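Local coordinates for protein glutamyl endopeptidase (PDB 6PYM) that probably cleaves proteins on the carbonyl side of glutamate, acting as a secreted chymotrypsin-like serine endopeptidase of the S1B family, at residues Ile86-Pro89 and Asp93-Ile96; Pro67-Glu72 and Thr132-Asp137; Gln16-Ala21 and Gly176-Ile181. The protein carries 1 engineered substitution. All blocks are in the same frame, centred on the assembly; numbering follows the deposited sequence.

Contact 1 of 3, residues Ile86-Pro89 and Asp93-Ile96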
ATOM      1  N   ILE A  86     -10.781  -5.922  -7.672  1.00 11.36           N
ATOM      2  CA  ILE A  86     -11.074  -7.220  -7.074  1.00 11.87           C
ATOM      3  C   ILE A  86     -11.103  -7.054  -5.558  1.00 11.38           C
ATOM      4  O   ILE A  86     -10.051  -7.139  -4.908  1.00 11.14           O
ATOM      5  CB  ILE A  86     -10.033  -8.271  -7.485  1.00 15.21           C
ATOM      6  CG1 ILE A  86      -9.840  -8.301  -9.003  1.00 17.96           C
ATOM      7  CG2 ILE A  86     -10.450  -9.637  -6.989  1.00 24.06           C
ATOM      8  CD1 ILE A  86      -8.612  -9.074  -9.439  1.00 21.68           C
ATOM      9  N   PRO A  87     -12.260  -6.800  -4.954  1.00 12.66           N
ATOM     10  CA  PRO A  87     -12.296  -6.633  -3.495  1.00 11.65           C
ATOM     11  C   PRO A  87     -12.051  -7.956  -2.785  1.00 11.72           C
ATOM     12  O   PRO A  87     -12.479  -9.015  -3.248  1.00 12.58           O
ATOM     13  CB  PRO A  87     -13.719  -6.128  -3.231  1.00 13.68           C
ATOM     14  CG  PRO A  87     -14.521  -6.647  -4.392  1.00 22.14           C
ATOM     15  CD  PRO A  87     -13.587  -6.625  -5.573  1.00 12.72           C
ATOM     16  N   TYR A  88     -11.359  -7.895  -1.653  1.00 10.67           N
ATOM     17  CA  TYR A  88     -11.251  -9.064  -0.796  1.00 10.07           C
ATOM     18  C   TYR A  88     -12.648  -9.446  -0.316  1.00 10.94           C
ATOM     19  O   TYR A  88     -13.397  -8.578   0.145  1.00 11.06           O
ATOM     20  CB  TYR A  88     -10.372  -8.709   0.399  1.00 11.86           C
ATOM     21  CG  TYR A  88     -10.202  -9.801   1.418  1.00 11.05           C
ATOM     22  CD1 TYR A  88      -9.707 -11.047   1.052  1.00 13.42           C
ATOM     23  CD2 TYR A  88     -10.512  -9.581   2.754  1.00 12.25           C
ATOM     24  CE1 TYR A  88      -9.531 -12.051   1.990  1.00 14.97           C
ATOM     25  CE2 TYR A  88     -10.335 -10.575   3.702  1.00 13.55           C
ATOM     26  CZ  TYR A  88      -9.853 -11.813   3.308  1.00 14.18           C
ATOM     27  OH  TYR A  88      -9.671 -12.819   4.238  1.00 17.27           O
ATOM     28  N   PRO A  89     -13.045 -10.720  -0.412  1.00 11.01           N
ATOM     29  CA  PRO A  89     -14.412 -11.075   0.004  1.00 12.76           C
ATOM     30  C   PRO A  89     -14.654 -10.911   1.493  1.00 12.44           C
ATOM     31  O   PRO A  89     -15.806 -10.718   1.904  1.00 13.82           O
ATOM     32  CB  PRO A  89     -14.558 -12.538  -0.442  1.00 15.85           C
ATOM     33  CG  PRO A  89     -13.562 -12.697  -1.543  1.00 17.81           C
ATOM     34  CD  PRO A  89     -12.399 -11.814  -1.158  1.00 13.10           C
ATOM     35  N   ASP A  93     -10.646  -4.026   4.817  1.00  9.25           N
ATOM     36  CA  ASP A  93     -10.496  -2.926   3.861  1.00  8.25           C
ATOM     37  C   ASP A  93      -9.347  -3.200   2.883  1.00  7.70           C
ATOM     38  O   ASP A  93      -8.346  -2.474   2.830  1.00  8.27           O
ATOM     39  CB  ASP A  93     -10.259  -1.630   4.632  1.00  8.87           C
ATOM     40  CG  ASP A  93     -10.549  -0.386   3.825  1.00  8.32           C
ATOM     41  OD1 ASP A  93     -10.920  -0.493   2.643  1.00  8.57           O
ATOM     42  OD2 ASP A  93     -10.385   0.713   4.407  1.00  9.40           O
ATOM     43  N   LEU A  94      -9.502  -4.252   2.074  1.00  7.55           N
ATOM     44  CA  LEU A  94      -8.450  -4.703   1.166  1.00  8.18           C
ATOM     45  C   LEU A  94      -9.028  -4.944  -0.218  1.00  7.93           C
ATOM     46  O   LEU A  94     -10.062  -5.607  -0.358  1.00  8.88           O
ATOM     47  CB  LEU A  94      -7.839  -6.010   1.666  1.00  9.30           C
ATOM     48  CG  LEU A  94      -6.754  -6.626   0.777  1.00  8.67           C
ATOM     49  CD1 LEU A  94      -5.525  -5.714   0.672  1.00 10.14           C
ATOM     50  CD2 LEU A  94      -6.382  -8.011   1.294  1.00 10.79           C
ATOM     51  N   ALA A  95      -8.342  -4.450  -1.240  1.00  8.23           N
ATOM     52  CA  ALA A  95      -8.704  -4.740  -2.616  1.00  9.01           C
ATOM     53  C   ALA A  95      -7.448  -4.888  -3.455  1.00  8.44           C
ATOM     54  O   ALA A  95      -6.426  -4.237  -3.202  1.00  9.26           O
ATOM     55  CB  ALA A  95      -9.572  -3.629  -3.217  1.00  9.60           C
ATOM     56  N   ILE A  96      -7.530  -5.759  -4.456  1.00  8.19           N
ATOM     57  CA  ILE A  96      -6.560  -5.787  -5.542  1.00  8.93           C
ATOM     58  C   ILE A  96      -7.063  -4.839  -6.612  1.00  9.24           C
ATOM     59  O   ILE A  96      -8.252  -4.858  -6.960  1.00 10.24           O
ATOM     60  CB  ILE A  96      -6.421  -7.205  -6.122  1.00  9.98           C
ATOM     61  CG1 ILE A  96      -5.941  -8.196  -5.057  1.00 10.28           C
ATOM     62  CG2 ILE A  96      -5.505  -7.191  -7.346  1.00 11.06           C
ATOM     63  CD1 ILE A  96      -6.066  -9.661  -5.479  1.00 12.13           C
TER
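Ile86-Pro87 and Ala95-Ile96 run antiparallel as the closing end of a beta hairpin in the first barrel of this chymotrypsin-like fold. Ile86 and Ile96 form a hydrogen-bonded pair: Ile86 N reaches Ile96 O at 2.8 Å almost straight, with 173° at the hydrogen, and Ile96 N returns a bond to Ile86 O at 2.9 Å. One step on, Pro87 faces Ala95 as a non-hydrogen-bonded pair, a place that suits proline because its nitrogen has no hydrogen to give. The backbones close to 4.2 Å between Pro87 CA and Ala95 CA, and the small methyl of Ala95 fits beside Pro87. Past the strand end, Tyr88 N still binds Leu94 O, so the pairing extends beyond the regular strands.

Ile86 and Ile96 project from the same face of the sheet, where their beta-branched side chains cross with CB to CB at 4.0 Å. Farther out, Ile86 CD1 meets the CG2 branch of Ile96. Helix 200-209 covers this face: Ile96 packs on Phe205 and Asn209. Tyr88 and Leu94 meet mainly near their roots. Tyr88 CG stands trans to its own N (chi1 178°), which leads the far end of the ring away from Leu94 to an edge-to-face contact with Phe205 and lets the phenol OH bond Glu156.

The loop between the two strands carries Asp93, the predicted acid of the charge relay, directly before Leu94. Its OD2 is hydrogen-bonded to ND1 of His51, while Leu94 packs its side chain on Val202 and Ile183. At that end of the contact Leu94 CD2 approaches the root of the tyrosine, 4.1 Å from Tyr88 CB.

Contact 2 of 3, residues Pro67-Glu72 and Thr132-Asp137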
ATOM      1  N   PRO A  67       3.658   4.110  -9.524  1.00  7.82           N
ATOM      2  CA  PRO A  67       4.630   3.435  -8.657  1.00  8.09           C
ATOM      3  C   PRO A  67       5.891   4.274  -8.563  1.00  8.02           C
ATOM      4  O   PRO A  67       6.336   4.870  -9.548  1.00  8.52           O
ATOM      5  CB  PRO A  67       4.891   2.110  -9.383  1.00  9.22           C
ATOM      6  CG  PRO A  67       4.635   2.426 -10.827  1.00 10.12           C
ATOM      7  CD  PRO A  67       3.527   3.450 -10.838  1.00  9.05           C
ATOM      8  N   SER A  68       6.455   4.341  -7.362  1.00  7.78           N
ATOM      9  CA  SER A  68       7.707   5.051  -7.126  1.00  7.91           C
ATOM     10  C   SER A  68       7.575   6.555  -7.291  1.00  8.03           C
ATOM     11  O   SER A  68       8.585   7.232  -7.517  1.00  8.77           O
ATOM     12  CB  SER A  68       8.876   4.547  -7.998  1.00  9.13           C
ATOM     13  OG  SER A  68       8.737   3.196  -8.409  1.00  9.34           O
ATOM     14  N   ALA A  69       6.366   7.109  -7.200  1.00  8.28           N
ATOM     15  CA  ALA A  69       6.206   8.548  -7.351  1.00  9.06           C
ATOM     16  C   ALA A  69       7.082   9.276  -6.344  1.00  9.14           C
ATOM     17  O   ALA A  69       7.183   8.874  -5.179  1.00  8.65           O
ATOM     18  CB  ALA A  69       4.749   8.936  -7.125  1.00  9.38           C
ATOM     19  N   LYS A  70       7.738  10.339  -6.809  1.00 10.27           N
ATOM     20  CA  LYS A  70       8.662  11.105  -5.981  1.00 10.70           C
ATOM     21  C   LYS A  70       8.132  12.475  -5.599  1.00 10.23           C
ATOM     22  O   LYS A  70       8.374  12.930  -4.474  1.00 10.91           O
ATOM     23  CB  LYS A  70      10.025  11.245  -6.669  1.00 14.02           C
ATOM     24  CG  LYS A  70      11.049  11.963  -5.799  1.00 15.54           C
ATOM     25  CD  LYS A  70      12.416  11.980  -6.427  1.00 17.75           C
ATOM     26  CE  LYS A  70      13.400  12.715  -5.539  1.00 18.13           C
ATOM     27  NZ  LYS A  70      12.984  14.121  -5.279  1.00 24.71           N
ATOM     28  N   ASN A  71       7.429  13.140  -6.514  1.00 10.79           N
ATOM     29  CA  ASN A  71       6.653  14.343  -6.223  1.00 10.92           C
ATOM     30  C   ASN A  71       5.684  14.556  -7.381  1.00 11.60           C
ATOM     31  O   ASN A  71       5.661  13.780  -8.339  1.00 12.30           O
ATOM     32  CB  ASN A  71       7.540  15.565  -5.940  1.00 12.37           C
ATOM     33  CG  ASN A  71       8.436  15.933  -7.111  1.00 12.93           C
ATOM     34  OD1 ASN A  71       7.958  16.284  -8.186  1.00 14.26           O
ATOM     35  ND2 ASN A  71       9.740  15.871  -6.897  1.00 15.81           N
ATOM     36  N   GLU A  72       4.880  15.619  -7.286  1.00 12.79           N
ATOM     37  CA  GLU A  72       3.819  15.894  -8.254  1.00 16.70           C
ATOM     38  C   GLU A  72       4.350  16.099  -9.669  1.00 15.06           C
ATOM     39  O   GLU A  72       3.597  15.915 -10.635  1.00 17.91           O
ATOM     40  CB  GLU A  72       3.055  17.140  -7.789  1.00 20.67           C
ATOM     41  CG  GLU A  72       1.789  17.464  -8.555  1.00 22.60           C
ATOM     42  CD  GLU A  72       1.065  18.676  -7.990  1.00 20.17           C
ATOM     43  OE1 GLU A  72       1.656  19.390  -7.148  1.00 27.12           O
ATOM     44  OE2 GLU A  72      -0.094  18.909  -8.383  1.00 26.05           O
ATOM     45  N   THR A 132       4.829   2.951   4.730  1.00  7.09           N
ATOM     46  CA  THR A 132       5.429   3.833   3.741  1.00  7.05           C
ATOM     47  C   THR A 132       4.433   4.094   2.626  1.00  6.94           C
ATOM     48  O   THR A 132       3.841   3.157   2.084  1.00  7.22           O
ATOM     49  CB  THR A 132       6.743   3.240   3.240  1.00  8.03           C
ATOM     50  OG1 THR A 132       7.602   3.088   4.374  1.00  9.63           O
ATOM     51  CG2 THR A 132       7.413   4.142   2.198  1.00  9.04           C
ATOM     52  N   GLY A 133       4.238   5.366   2.305  1.00  7.09           N
ATOM     53  CA  GLY A 133       3.208   5.748   1.363  1.00  7.28           C
ATOM     54  C   GLY A 133       3.141   7.251   1.235  1.00  6.67           C
ATOM     55  O   GLY A 133       4.167   7.925   1.380  1.00  7.23           O
ATOM     56  N   TYR A 134       1.945   7.777   0.975  1.00  6.83           N
ATOM     57  CA  TYR A 134       1.762   9.136   0.461  1.00  7.30           C
ATOM     58  C   TYR A 134       0.815   9.934   1.353  1.00  7.64           C
ATOM     59  O   TYR A 134      -0.348  10.162   1.000  1.00  8.58           O
ATOM     60  CB  TYR A 134       1.302   9.076  -0.998  1.00  8.49           C
ATOM     61  CG  TYR A 134       2.378   8.513  -1.895  1.00  7.94           C
ATOM     62  CD1 TYR A 134       3.334   9.352  -2.443  1.00  8.13           C
ATOM     63  CD2 TYR A 134       2.479   7.143  -2.146  1.00  7.98           C
ATOM     64  CE1 TYR A 134       4.351   8.863  -3.226  1.00  8.50           C
ATOM     65  CE2 TYR A 134       3.494   6.645  -2.940  1.00  7.95           C
ATOM     66  CZ  TYR A 134       4.420   7.508  -3.482  1.00  8.16           C
ATOM     67  OH  TYR A 134       5.421   6.991  -4.277  1.00  9.18           O
ATOM     68  N   PRO A 135       1.291  10.395   2.512  1.00  8.05           N
ATOM     69  CA  PRO A 135       0.430  11.172   3.417  1.00  8.84           C
ATOM     70  C   PRO A 135       0.047  12.521   2.836  1.00  8.59           C
ATOM     71  O   PRO A 135       0.876  13.241   2.277  1.00  9.23           O
ATOM     72  CB  PRO A 135       1.307  11.355   4.664  1.00  9.27           C
ATOM     73  CG  PRO A 135       2.716  11.251   4.151  1.00  9.14           C
ATOM     74  CD  PRO A 135       2.642  10.209   3.065  1.00  8.65           C
ATOM     75  N   GLY A 136      -1.218  12.894   3.040  1.00  9.14           N
ATOM     76  CA  GLY A 136      -1.775  14.110   2.468  1.00 10.22           C
ATOM     77  C   GLY A 136      -1.391  15.408   3.148  1.00 10.43           C
ATOM     78  O   GLY A 136      -1.718  16.477   2.618  1.00 12.35           O
ATOM     79  N   ASP A 137      -0.722  15.362   4.297  1.00  9.80           N
ATOM     80  CA  ASP A 137      -0.216  16.599   4.876  1.00 11.04           C
ATOM     81  C   ASP A 137       1.086  17.047   4.238  1.00 10.18           C
ATOM     82  O   ASP A 137       1.494  18.198   4.432  1.00 12.41           O
ATOM     83  CB  ASP A 137      -0.071  16.487   6.397  1.00 10.02           C
ATOM     84  CG  ASP A 137       0.952  15.449   6.829  1.00 10.53           C
ATOM     85  OD1 ASP A 137       1.019  14.353   6.227  1.00 10.72           O
ATOM     86  OD2 ASP A 137       1.682  15.714   7.805  1.00 12.27           O
TER
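Tyr134 lays the phenol end of its ring against Ala69, with CE1 and CZ alongside the alanine methyl and the hydroxyl at its backbone. The contact bridges the two beta barrels of the chymotrypsin-like fold: Tyr134 follows strand 128-133 of the second, and Ala69 lies in the loop that leaves strand 64-67 of the first. The main chains stay well apart, with Ala69 CA and Tyr134 CA at 9.0 Å, and a tyrosine suits the gap because its long, rigid ring spans it and carries a polar group at the far end. With CG anti to the carbonyl carbon (chi1 -66°), the ring is directed at the loop.

Ala69 gives two surfaces to this ring. Its methyl turns toward Tyr134 and provides apolar packing, CB lying 3.9 Å from CE1, while the carbonyl of the same residue receives the hydroxyl. That carbonyl meets the ring at the edge and in its plane, with Ala69 O also 3.4 Å from Tyr134 CE1. All the touching residues are buried, so the bond supplies a partner to a hydroxyl and a peptide oxygen away from bulk solvent.

Strand 22-27 flanks the same place. Phe24 meets the Tyr134 ring edge-to-face and also touches Ala69, while Ser37 OG, from the adjoining strand 34-42, hydrogen-bonds the backbone N of Tyr134, fixing the root of the side chain as the loop fixes its tip. There Tyr134 OH donates to Ala69 O over 2.7 Å, on a lone pair in the carbonyl plane, with an angle of 119° at the oxygen.

Contact 3 of 3, residues Gln16-Ala21 and Gly176-Ile181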
ATOM      1  N   GLN A  16      14.471   2.798  -5.709  1.00  9.84           N
ATOM      2  CA  GLN A  16      15.523   1.904  -5.254  1.00 10.40           C
ATOM      3  C   GLN A  16      15.069   1.053  -4.073  1.00 11.38           C
ATOM      4  O   GLN A  16      14.249   1.471  -3.254  1.00 12.01           O
ATOM      5  CB  GLN A  16      16.780   2.692  -4.876  1.00 11.96           C
ATOM      6  CG  GLN A  16      17.377   3.492  -6.025  1.00 12.23           C
ATOM      7  CD  GLN A  16      17.887   2.615  -7.159  1.00 12.82           C
ATOM      8  OE1 GLN A  16      18.063   1.396  -7.008  1.00 16.31           O
ATOM      9  NE2 GLN A  16      18.117   3.232  -8.315  1.00 13.91           N
ATOM     10  N   GLY A  17      15.610  -0.157  -3.997  1.00 12.53           N
ATOM     11  CA  GLY A  17      15.312  -1.040  -2.879  1.00 13.84           C
ATOM     12  C   GLY A  17      13.842  -1.400  -2.820  1.00 11.89           C
ATOM     13  O   GLY A  17      13.176  -1.556  -3.847  1.00 13.31           O
ATOM     14  N   HIS A  18      13.317  -1.519  -1.601  1.00 10.90           N
ATOM     15  CA  HIS A  18      11.925  -1.920  -1.438  1.00 10.13           C
ATOM     16  C   HIS A  18      10.936  -0.788  -1.697  1.00  8.97           C
ATOM     17  O   HIS A  18       9.722  -1.034  -1.695  1.00  9.67           O
ATOM     18  CB  HIS A  18      11.695  -2.564  -0.064  1.00 10.70           C
ATOM     19  CG  HIS A  18      11.636  -1.596   1.082  1.00  9.63           C
ATOM     20  ND1 HIS A  18      12.751  -0.981   1.615  1.00 11.59           N
ATOM     21  CD2 HIS A  18      10.586  -1.178   1.826  1.00 10.09           C
ATOM     22  CE1 HIS A  18      12.387  -0.213   2.627  1.00 11.06           C
ATOM     23  NE2 HIS A  18      11.078  -0.323   2.782  1.00 10.69           N
ATOM     24  N   TYR A  19      11.415   0.432  -1.936  1.00  8.49           N
ATOM     25  CA  TYR A  19      10.525   1.568  -2.124  1.00  7.79           C
ATOM     26  C   TYR A  19       9.884   1.603  -3.500  1.00  8.07           C
ATOM     27  O   TYR A  19       8.833   2.238  -3.656  1.00  7.86           O
ATOM     28  CB  TYR A  19      11.285   2.871  -1.884  1.00  8.49           C
ATOM     29  CG  TYR A  19      11.830   2.949  -0.482  1.00  9.63           C
ATOM     30  CD1 TYR A  19      10.976   3.119   0.599  1.00  9.45           C
ATOM     31  CD2 TYR A  19      13.189   2.821  -0.233  1.00 11.71           C
ATOM     32  CE1 TYR A  19      11.455   3.179   1.888  1.00  9.90           C
ATOM     33  CE2 TYR A  19      13.684   2.876   1.058  1.00 12.57           C
ATOM     34  CZ  TYR A  19      12.811   3.049   2.117  1.00 11.38           C
ATOM     35  OH  TYR A  19      13.317   3.097   3.404  1.00 13.15           O
ATOM     36  N   ASP A  20      10.469   0.923  -4.491  1.00  8.44           N
ATOM     37  CA  ASP A  20       9.972   1.070  -5.855  1.00  8.49           C
ATOM     38  C   ASP A  20       8.513   0.647  -5.983  1.00  7.21           C
ATOM     39  O   ASP A  20       7.759   1.242  -6.759  1.00  8.27           O
ATOM     40  CB  ASP A  20      10.863   0.356  -6.883  1.00  9.29           C
ATOM     41  CG  ASP A  20      10.991  -1.152  -6.653  1.00  9.25           C
ATOM     42  OD1 ASP A  20      10.632  -1.671  -5.571  1.00 10.55           O
ATOM     43  OD2 ASP A  20      11.504  -1.832  -7.583  1.00 10.96           O
ATOM     44  N   ALA A  21       8.099  -0.375  -5.234  1.00  7.76           N
ATOM     45  CA  ALA A  21       6.742  -0.892  -5.335  1.00  7.26           C
ATOM     46  C   ALA A  21       5.717  -0.006  -4.640  1.00  7.22           C
ATOM     47  O   ALA A  21       4.515  -0.158  -4.888  1.00  7.33           O
ATOM     48  CB  ALA A  21       6.680  -2.311  -4.765  1.00  7.97           C
ATOM     49  N   GLY A 176      11.025  -5.751   9.239  1.00 11.56           N
ATOM     50  CA  GLY A 176      12.443  -5.453   9.140  1.00 12.60           C
ATOM     51  C   GLY A 176      13.126  -6.096   7.954  1.00 12.93           C
ATOM     52  O   GLY A 176      14.190  -5.625   7.534  1.00 14.65           O
ATOM     53  N   LYS A 177      12.552  -7.165   7.414  1.00 12.26           N
ATOM     54  CA  LYS A 177      13.030  -7.788   6.187  1.00 12.79           C
ATOM     55  C   LYS A 177      12.470  -7.124   4.931  1.00 11.23           C
ATOM     56  O   LYS A 177      12.686  -7.631   3.825  1.00 12.43           O
ATOM     57  CB  LYS A 177      12.692  -9.280   6.184  1.00 14.91           C
ATOM     58  CG  LYS A 177      13.393 -10.094   7.268  1.00 19.83           C
ATOM     59  CD  LYS A 177      12.909 -11.537   7.257  1.00 23.14           C
ATOM     60  CE  LYS A 177      13.573 -12.354   8.350  1.00 28.03           C
ATOM     61  NZ  LYS A 177      13.042 -13.741   8.385  1.00 31.01           N
ATOM     62  N   ASN A 178      11.752  -6.011   5.080  1.00 10.68           N
ATOM     63  CA  ASN A 178      11.159  -5.294   3.954  1.00 10.29           C
ATOM     64  C   ASN A 178      10.131  -6.132   3.214  1.00  9.82           C
ATOM     65  O   ASN A 178       9.956  -5.990   2.003  1.00 12.19           O
ATOM     66  CB  ASN A 178      12.210  -4.700   3.022  1.00 13.25           C
ATOM     67  CG  ASN A 178      13.003  -3.606   3.689  1.00 13.84           C
ATOM     68  OD1 ASN A 178      12.464  -2.856   4.498  1.00 15.99           O
ATOM     69  ND2 ASN A 178      14.280  -3.497   3.349  1.00 18.55           N
ATOM     70  N   GLN A 179       9.438  -6.987   3.951  1.00  9.95           N
ATOM     71  CA  GLN A 179       8.308  -7.746   3.446  1.00 10.09           C
ATOM     72  C   GLN A 179       7.013  -7.111   3.932  1.00  8.62           C
ATOM     73  O   GLN A 179       6.949  -6.568   5.036  1.00  9.27           O
ATOM     74  CB  GLN A 179       8.367  -9.184   3.962  1.00 10.78           C
ATOM     75  CG  GLN A 179       9.697  -9.873   3.696  1.00 12.17           C
ATOM     76  CD  GLN A 179       9.862 -11.145   4.505  1.00 13.40           C
ATOM     77  OE1 GLN A 179       9.269 -11.297   5.575  1.00 13.89           O
ATOM     78  NE2 GLN A 179      10.670 -12.078   3.991  1.00 15.28           N
ATOM     79  N   VAL A 180       5.977  -7.212   3.108  1.00  8.24           N
ATOM     80  CA  VAL A 180       4.684  -6.611   3.430  1.00  8.92           C
ATOM     81  C   VAL A 180       3.921  -7.533   4.375  1.00  8.47           C
ATOM     82  O   VAL A 180       3.578  -8.663   4.008  1.00  9.38           O
ATOM     83  CB  VAL A 180       3.870  -6.338   2.157  1.00  8.50           C
ATOM     84  CG1 VAL A 180       2.534  -5.682   2.503  1.00  9.96           C
ATOM     85  CG2 VAL A 180       4.655  -5.486   1.174  1.00  9.50           C
ATOM     86  N   ILE A 181       3.644  -7.044   5.584  1.00  8.38           N
ATOM     87  CA  ILE A 181       2.883  -7.800   6.572  1.00  8.60           C
ATOM     88  C   ILE A 181       1.416  -7.387   6.611  1.00  8.37           C
ATOM     89  O   ILE A 181       0.584  -8.144   7.140  1.00  8.73           O
ATOM     90  CB  ILE A 181       3.509  -7.687   7.980  1.00  8.74           C
ATOM     91  CG1 ILE A 181       3.445  -6.249   8.508  1.00  9.67           C
ATOM     92  CG2 ILE A 181       4.934  -8.239   7.983  1.00 10.27           C
ATOM     93  CD1 ILE A 181       3.922  -6.118   9.952  1.00 10.68           C
TER
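Asn178 lies over one face of the His18 imidazole, and its atoms can be followed across the ring. CB comes first, 3.7 Å from His18 CG, close enough to the normal of the ring for a CH-pi contact. CG follows over the near side, 3.4 Å from His18 ND1. The amide then divides: ND2 lies above the ring's rim, just outward of ND1, while OD1 reaches over the middle of the ring, 3.2 Å from His18 CE1 and 3.4 Å from His18 NE2. The amide and imidazole planes are only 12° apart, so this is a flat amide-on-ring stack, and the polar atoms close to one another lack the angles for hydrogen bonds.

Histidine offers a planar face, and its CG, set between its own backbone N and carbonyl carbon (chi1 76°), turns that face to Asn178. Asparagine offers a matching flat amide and readily takes the left-handed backbone seen here (phi 63°). On the opposite face Tyr19 CD1 lies off-centre, toward the rim, and Phe174 adds an edge-to-face contact.

The stack is a partly exposed patch away from the predicted active-site residues. Its asparagine belongs to the turn joining strands 172-174 and 180-188 of the second barrel; its histidine belongs to the loop that leads from strand 8-11, which joins the second barrel's sheet, into strand 22-27 of the first barrel.

In the fold
From the N terminus the chain first passes through 16-21, whose partner at 176-181 comes 155 residues later, so contact 3 closes the widest loop. Within it, 67-72 and 132-137 close the shorter loop of contact 2, and within that contact 1 closes a short hairpin loop. The three thus nest without crossing. Contact 1 stays inside the first barrel, whereas contacts 2 and 3 tie parts of the first barrel to the second. These two also touch, Ser68 OG lying 2.7 Å from Asp20 O, a probable hydrogen bond. Contact 1 sits across the chain's centre from both, its centre about 22 Å from that of contact 2.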